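Local coordinates for surface layer protein (Geobacillus stearothermophilus, PDB 4UID) that probably builds the crystalline protein lattice coating the bacterial cell by self-association, this chain being domains 4 and 5 of the protein, at residues A[5-10]-A[45-50]; A[41-46]-A[80-85]; A[62-67]-A[92-97]. All coordinates share one frame; numbering follows the deposited sequence.

How the contacts relate
All three contacts lie in the N-terminal half of the chain, in a domain with the features of a bacterial Ig-like β sandwich. Contact 1 lies at the surface and pairs strand 6-14 with strand 41-48; contact 2, partly buried, uses the other end of strand 41-48 to bridge to residues 80-85. Contact 3, also partly buried, pairs strands 65-68 and 88-96 in the facing sheet. Charged chains line the outer sides of contacts 1 and 3, whereas contact 2 relies on backbone bonds and aliphatic packing. Their inner residues meet in the core: F47 packs on Y64 and Y96, L10 on V94, and L43 on F66 and V92.

Contact 1. Residues A[5-10]-A[45-50]; sequences AEVSEL and AKFKDQ
V7 with F47 and L10 with A45 are non-hydrogen-bonded pairs of two antiparallel strands whose axes run at 144°, the register slipping by one where S8 and E9 together face K46 in a classic β bulge. The O of K46 accepts the N-H of S8, its N at 3.0 Å, and, in a weak bond, that of E9, its N at 3.3 Å. The N of K48 donates to the O of E6 at 2.8 Å. On the inner face, V7 lies alongside F47 and brings CG2 to the edge of the ring, 3.7 Å from CE2. L10 sets CD1 3.9 Å from CB of A45. The outer face is polar: E9, its CG anti to the backbone N (chi1 -170°), runs beside K46, and OE1 lies 3.6 Å from CD of that lysine, mainly along its aliphatic part. The two charges stay 4.2 Å apart from E9 OE1 to K46 NZ, beyond a salt bridge, so their attraction is probably modest. Beneath the inner face lies the opposite sheet: V7 and L10 rest on strand 99-107, V94 of strand 88-96 meets all four inner residues, and F47 stands edge-to-face with both Y64 and Y96.

Contact 2. Residues A[41-46]-A[80-85]; sequences LTLTAK and GSVTPI
L41 places its CG anti to the backbone N (chi1 -174°), and V82 has CG1 in the same relation to its own N (chi1 -173°), which brings CD2 of L41 to 3.8 Å from CG1 of V82. The other methyl of V82, CG2, is turned toward strand 41-48 and sits 3.8 Å from CG of L43, the two side chains meeting nearly at a right angle. V82 is thus wedged between two leucines, with CD of P84 adding a more distant touch on CD2 of L41. Two backbone bonds fix this register. The N of V82 reaches the O of L41 at 2.9 Å, while the N of L43 donates to the O of G80 at 2.8 Å. OG1 of T42 also lies 2.9 Å from that G80 oxygen. G80 has a positive phi, a backbone shape in which a CB would press on the preceding carbonyl. Beyond V82 the segments diverge; strand 82-84 pairs instead with strand 74-76, whose L74 touches V82 and P84. The result is a single β bridge around T42 and S81, by which strand 41-48 meets a small two-stranded hairpin at the margin of a sandwich consistent with the bacterial Ig-like (BIG2) fold.

Contact 3. Residues A[62-67]-A[92-97]; sequences TDYTFE and VKVKYG
F66 and V94 form the tight centre of this antiparallel pairing, a non-hydrogen-bonded pair flanked by the hydrogen-bonded pairs T65-K95 and E67-K93, with the strand axes at 154°. V94 holds CG1 between its backbone N and carbonyl carbon (chi1 73°), which leaves CG2 anti to the N and over one face of the F66 ring. This CH-pi contact puts CG2 3.8 Å from the ring centroid, displaced toward the CE2 side. The same methyl lies 4.0 Å from CD2 of Y64 and so touches two aromatic rings; CZ of F66 meets the Y64 ring at its edge, in plane. Four backbone bonds hold the strands in step; among them the N of E67 reaches the O of K93 at 2.8 Å and 163°, and the N of K95 reaches the O of T65 at 2.8 Å. Toward the strand ends, the Y96 ring lies with one face over the O of D63, and its CD2 is 3.8 Å from CB of Y64.

Replacing Y96 with an alanine would probably uncover the D63 carbonyl and CB of Y64, and deprive the F47 ring of one of its edge-to-face neighbours. The other face of the pairing is looser and partly open to solvent: T65 and K95 lie side by side, OG1 of T65 3.6 Å from CB of K95, while OE1 of E67 stays 6.9 Å from NZ of K93, so any attraction between these charges is probably weak and long-range. Strand 88-96 is the middle strand of its sheet, with strand 99-107 on its far side, and the buried F66, V92 and V94 face strands 6-14 and 41-48 of the opposite sheet, where F66 and V92 rest on L43.

Contact 1. Residues A[5-10]-A[45-50]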
# COMPACT_ATOMS: atom_id res chain seq x y z
N ALA A 5 -39.56 -2.91 5.02
CA ALA A 5 -38.42 -3.74 4.58
C ALA A 5 -37.49 -4.30 5.77
O ALA A 5 -37.95 -4.41 6.93
CB ALA A 5 -37.66 -2.98 3.49
N GLU A 6 -36.23 -4.68 5.48
CA GLU A 6 -35.18 -5.16 6.45
C GLU A 6 -33.80 -5.08 5.75
O GLU A 6 -33.70 -5.44 4.58
CB GLU A 6 -35.45 -6.62 6.88
CG GLU A 6 -34.47 -7.23 7.90
CD GLU A 6 -34.07 -8.69 7.61
OE1 GLU A 6 -33.33 -8.95 6.63
OE2 GLU A 6 -34.46 -9.60 8.40
N VAL A 7 -32.75 -4.63 6.44
CA VAL A 7 -31.42 -4.50 5.78
C VAL A 7 -30.59 -5.77 5.93
O VAL A 7 -30.16 -6.08 7.03
CB VAL A 7 -30.61 -3.27 6.24
CG1 VAL A 7 -29.39 -3.08 5.34
CG2 VAL A 7 -31.46 -2.01 6.21
N SER A 8 -30.34 -6.45 4.81
CA SER A 8 -29.72 -7.79 4.77
C SER A 8 -28.21 -7.83 4.47
O SER A 8 -27.57 -8.86 4.69
CB SER A 8 -30.47 -8.68 3.77
OG SER A 8 -29.89 -8.63 2.48
N GLU A 9 -27.67 -6.72 3.95
CA GLU A 9 -26.23 -6.56 3.65
C GLU A 9 -25.84 -5.08 3.67
O GLU A 9 -26.57 -4.24 3.14
CB GLU A 9 -25.87 -7.16 2.27
CG GLU A 9 -24.37 -7.26 1.97
CD GLU A 9 -24.04 -7.30 0.47
OE1 GLU A 9 -24.78 -6.70 -0.34
OE2 GLU A 9 -23.02 -7.93 0.11
N LEU A 10 -24.69 -4.79 4.28
CA LEU A 10 -24.06 -3.47 4.18
C LEU A 10 -22.53 -3.62 4.17
O LEU A 10 -21.89 -3.69 5.21
CB LEU A 10 -24.54 -2.52 5.29
CG LEU A 10 -24.20 -1.04 5.04
CD1 LEU A 10 -24.90 -0.51 3.79
CD2 LEU A 10 -24.50 -0.16 6.25
N ALA A 45 -25.64 -2.35 -0.73
CA ALA A 45 -26.71 -2.67 0.23
C ALA A 45 -27.81 -3.51 -0.42
O ALA A 45 -28.28 -3.23 -1.54
CB ALA A 45 -27.29 -1.40 0.85
N LYS A 46 -28.20 -4.57 0.29
CA LYS A 46 -29.32 -5.42 -0.10
C LYS A 46 -30.35 -5.39 1.01
O LYS A 46 -30.01 -5.11 2.18
CB LYS A 46 -28.84 -6.83 -0.42
CG LYS A 46 -28.48 -6.98 -1.89
CD LYS A 46 -27.52 -8.13 -2.15
CE LYS A 46 -26.59 -7.79 -3.31
NZ LYS A 46 -25.73 -8.92 -3.75
N PHE A 47 -31.61 -5.61 0.63
CA PHE A 47 -32.75 -5.53 1.54
C PHE A 47 -33.74 -6.65 1.29
O PHE A 47 -33.84 -7.17 0.17
CB PHE A 47 -33.50 -4.19 1.40
CG PHE A 47 -32.61 -2.99 1.40
CD1 PHE A 47 -32.08 -2.50 0.20
CD2 PHE A 47 -32.32 -2.33 2.59
CE1 PHE A 47 -31.25 -1.39 0.19
CE2 PHE A 47 -31.50 -1.22 2.58
CZ PHE A 47 -30.96 -0.75 1.38
N LYS A 48 -34.47 -7.02 2.35
CA LYS A 48 -35.61 -7.95 2.27
C LYS A 48 -36.91 -7.26 2.71
O LYS A 48 -36.86 -6.23 3.39
CB LYS A 48 -35.34 -9.20 3.11
CG LYS A 48 -34.55 -10.27 2.38
CD LYS A 48 -33.91 -11.25 3.36
CE LYS A 48 -33.31 -12.44 2.64
NZ LYS A 48 -32.25 -13.07 3.47
N ASP A 49 -38.05 -7.80 2.28
CA ASP A 49 -39.34 -7.34 2.81
C ASP A 49 -39.70 -8.06 4.12
O ASP A 49 -38.94 -8.89 4.62
CB ASP A 49 -40.47 -7.41 1.76
CG ASP A 49 -40.98 -8.84 1.49
OD1 ASP A 49 -40.42 -9.84 1.99
OD2 ASP A 49 -41.96 -8.95 0.73
N GLN A 50 -40.88 -7.72 4.65
CA GLN A 50 -41.43 -8.29 5.88
C GLN A 50 -41.66 -9.82 5.87
O GLN A 50 -41.94 -10.40 6.92
CB GLN A 50 -42.74 -7.56 6.21
CG GLN A 50 -43.64 -7.41 4.98
CD GLN A 50 -44.83 -6.50 5.23
OE1 GLN A 50 -45.71 -6.82 6.01
NE2 GLN A 50 -44.85 -5.36 4.54

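Contact 2. Residues A[41-46]-A[80-85]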
# COMPACT_ATOMS: atom_id res chain seq x y z
N LEU A 41 -15.23 3.02 -5.98
CA LEU A 41 -15.44 2.69 -4.57
C LEU A 41 -16.82 3.11 -4.08
O LEU A 41 -17.23 4.28 -4.17
CB LEU A 41 -14.35 3.33 -3.69
CG LEU A 41 -14.31 3.00 -2.19
CD1 LEU A 41 -13.72 1.62 -1.96
CD2 LEU A 41 -13.46 4.02 -1.48
N THR A 42 -17.53 2.13 -3.53
CA THR A 42 -18.90 2.32 -3.11
C THR A 42 -19.25 1.54 -1.82
O THR A 42 -18.45 0.73 -1.33
CB THR A 42 -19.86 1.97 -4.28
OG1 THR A 42 -21.16 2.46 -3.98
CG2 THR A 42 -19.93 0.45 -4.56
N LEU A 43 -20.41 1.82 -1.26
CA LEU A 43 -21.07 0.88 -0.35
C LEU A 43 -22.18 0.18 -1.14
O LEU A 43 -22.90 0.82 -1.92
CB LEU A 43 -21.68 1.61 0.83
CG LEU A 43 -20.72 2.49 1.60
CD1 LEU A 43 -21.37 3.84 1.89
CD2 LEU A 43 -20.20 1.80 2.85
N THR A 44 -22.30 -1.14 -0.95
CA THR A 44 -23.39 -1.90 -1.53
C THR A 44 -24.36 -2.21 -0.38
O THR A 44 -23.95 -2.27 0.79
CB THR A 44 -22.89 -3.18 -2.27
OG1 THR A 44 -21.79 -2.83 -3.11
CG2 THR A 44 -23.97 -3.80 -3.16
N ALA A 45 -25.64 -2.35 -0.73
CA ALA A 45 -26.71 -2.67 0.23
C ALA A 45 -27.81 -3.51 -0.42
O ALA A 45 -28.28 -3.23 -1.54
CB ALA A 45 -27.29 -1.40 0.85
N LYS A 46 -28.20 -4.57 0.29
CA LYS A 46 -29.32 -5.42 -0.10
C LYS A 46 -30.35 -5.39 1.01
O LYS A 46 -30.01 -5.11 2.18
CB LYS A 46 -28.84 -6.83 -0.42
CG LYS A 46 -28.48 -6.98 -1.89
CD LYS A 46 -27.52 -8.13 -2.15
CE LYS A 46 -26.59 -7.79 -3.31
NZ LYS A 46 -25.73 -8.92 -3.75
N GLY A 80 -24.28 6.21 -2.56
CA GLY A 80 -23.37 5.22 -1.99
C GLY A 80 -21.92 5.28 -2.41
O GLY A 80 -21.13 4.47 -1.92
N SER A 81 -21.55 6.21 -3.30
CA SER A 81 -20.14 6.43 -3.68
C SER A 81 -19.26 6.92 -2.52
O SER A 81 -19.72 7.68 -1.66
CB SER A 81 -20.03 7.36 -4.88
OG SER A 81 -19.76 6.62 -6.06
N VAL A 82 -18.00 6.46 -2.50
CA VAL A 82 -17.10 6.68 -1.35
C VAL A 82 -15.71 7.25 -1.72
O VAL A 82 -15.01 6.69 -2.58
CB VAL A 82 -16.92 5.37 -0.54
CG1 VAL A 82 -16.14 5.62 0.74
CG2 VAL A 82 -18.27 4.74 -0.22
N THR A 83 -15.32 8.35 -1.06
CA THR A 83 -13.93 8.84 -1.12
C THR A 83 -13.38 9.19 0.29
O THR A 83 -13.97 10.02 1.02
CB THR A 83 -13.73 10.04 -2.07
OG1 THR A 83 -14.56 11.11 -1.63
CG2 THR A 83 -14.04 9.70 -3.57
N PRO A 84 -12.26 8.56 0.69
CA PRO A 84 -11.60 8.90 1.97
C PRO A 84 -10.91 10.28 1.98
O PRO A 84 -10.45 10.74 0.95
CB PRO A 84 -10.58 7.78 2.14
CG PRO A 84 -10.31 7.30 0.76
CD PRO A 84 -11.55 7.50 -0.05
N ILE A 85 -10.84 10.91 3.16
CA ILE A 85 -10.18 12.22 3.31
C ILE A 85 -8.89 12.15 4.13
O ILE A 85 -7.83 12.38 3.58
CB ILE A 85 -11.12 13.31 3.85
CG1 ILE A 85 -12.37 13.41 2.99
CG2 ILE A 85 -10.40 14.65 3.92
CD1 ILE A 85 -13.54 14.03 3.71

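Contact 3. Residues A[62-67]-A[92-97]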
# COMPACT_ATOMS: atom_id res chain seq x y z
N THR A 62 -32.29 6.65 -5.36
CA THR A 62 -33.76 6.85 -5.39
C THR A 62 -34.54 6.10 -4.27
O THR A 62 -35.03 6.75 -3.34
CB THR A 62 -34.38 6.59 -6.80
OG1 THR A 62 -33.55 7.18 -7.82
CG2 THR A 62 -35.81 7.18 -6.91
N ASP A 63 -34.64 4.78 -4.36
CA ASP A 63 -35.31 3.96 -3.34
C ASP A 63 -34.60 4.04 -1.99
O ASP A 63 -35.27 4.10 -0.94
CB ASP A 63 -35.40 2.49 -3.77
CG ASP A 63 -35.91 2.31 -5.19
OD1 ASP A 63 -37.11 2.47 -5.44
OD2 ASP A 63 -35.10 1.98 -6.06
N TYR A 64 -33.26 4.06 -2.02
CA TYR A 64 -32.44 4.15 -0.80
C TYR A 64 -31.25 5.13 -0.88
O TYR A 64 -30.59 5.25 -1.92
CB TYR A 64 -32.03 2.73 -0.30
CG TYR A 64 -31.24 1.90 -1.29
CD1 TYR A 64 -31.85 1.28 -2.39
CD2 TYR A 64 -29.87 1.71 -1.11
CE1 TYR A 64 -31.11 0.52 -3.29
CE2 TYR A 64 -29.12 0.95 -2.01
CZ TYR A 64 -29.73 0.37 -3.10
OH TYR A 64 -28.97 -0.36 -3.97
N THR A 65 -30.99 5.81 0.24
CA THR A 65 -29.91 6.82 0.35
C THR A 65 -28.82 6.52 1.41
O THR A 65 -29.12 5.96 2.47
CB THR A 65 -30.49 8.21 0.65
OG1 THR A 65 -31.27 8.15 1.86
CG2 THR A 65 -31.34 8.70 -0.52
N PHE A 66 -27.58 6.93 1.13
CA PHE A 66 -26.44 6.76 2.04
C PHE A 66 -26.00 8.09 2.67
O PHE A 66 -26.03 9.14 2.01
CB PHE A 66 -25.26 6.14 1.29
CG PHE A 66 -25.51 4.74 0.79
CD1 PHE A 66 -26.14 4.50 -0.44
CD2 PHE A 66 -25.09 3.63 1.54
CE1 PHE A 66 -26.35 3.20 -0.91
CE2 PHE A 66 -25.30 2.32 1.07
CZ PHE A 66 -25.94 2.11 -0.15
N GLU A 67 -25.61 8.03 3.94
CA GLU A 67 -25.14 9.20 4.72
C GLU A 67 -23.76 8.89 5.31
O GLU A 67 -23.48 7.76 5.68
CB GLU A 67 -26.08 9.55 5.89
CG GLU A 67 -27.56 9.21 5.72
CD GLU A 67 -28.32 10.27 4.93
OE1 GLU A 67 -28.65 11.32 5.54
OE2 GLU A 67 -28.58 10.05 3.70
N VAL A 92 -20.83 4.98 8.81
CA VAL A 92 -21.60 5.10 7.59
C VAL A 92 -23.04 4.58 7.80
O VAL A 92 -23.25 3.67 8.60
CB VAL A 92 -20.78 4.44 6.45
CG1 VAL A 92 -21.54 3.34 5.71
CG2 VAL A 92 -20.21 5.51 5.53
N LYS A 93 -24.02 5.18 7.10
CA LYS A 93 -25.46 4.85 7.25
C LYS A 93 -26.27 4.69 5.94
O LYS A 93 -26.20 5.55 5.05
CB LYS A 93 -26.14 5.88 8.14
CG LYS A 93 -27.55 5.49 8.55
CD LYS A 93 -27.91 6.11 9.88
CE LYS A 93 -29.35 6.58 9.88
NZ LYS A 93 -29.67 7.36 11.11
N VAL A 94 -27.04 3.61 5.85
CA VAL A 94 -27.99 3.41 4.73
C VAL A 94 -29.43 3.67 5.21
O VAL A 94 -29.76 3.36 6.36
CB VAL A 94 -27.80 2.03 4.02
CG1 VAL A 94 -28.31 0.87 4.87
CG2 VAL A 94 -28.45 2.02 2.63
N LYS A 95 -30.26 4.24 4.32
CA LYS A 95 -31.66 4.60 4.62
C LYS A 95 -32.69 4.09 3.61
O LYS A 95 -32.57 4.33 2.40
CB LYS A 95 -31.82 6.12 4.75
CG LYS A 95 -31.97 6.62 6.18
CD LYS A 95 -32.74 7.94 6.22
CE LYS A 95 -34.23 7.73 5.98
NZ LYS A 95 -34.78 8.74 5.02
N TYR A 96 -33.70 3.39 4.12
CA TYR A 96 -34.84 2.91 3.30
C TYR A 96 -36.18 3.15 4.02
O TYR A 96 -36.64 2.32 4.80
CB TYR A 96 -34.66 1.42 2.99
CG TYR A 96 -35.30 0.94 1.69
CD1 TYR A 96 -36.61 1.29 1.35
CD2 TYR A 96 -34.59 0.09 0.82
CE1 TYR A 96 -37.19 0.84 0.17
CE2 TYR A 96 -35.16 -0.37 -0.36
CZ TYR A 96 -36.45 0.01 -0.67
OH TYR A 96 -37.04 -0.43 -1.83
N GLY A 97 -36.79 4.30 3.75
CA GLY A 97 -37.92 4.76 4.56
C GLY A 97 -37.52 4.83 6.03
O GLY A 97 -36.53 5.48 6.39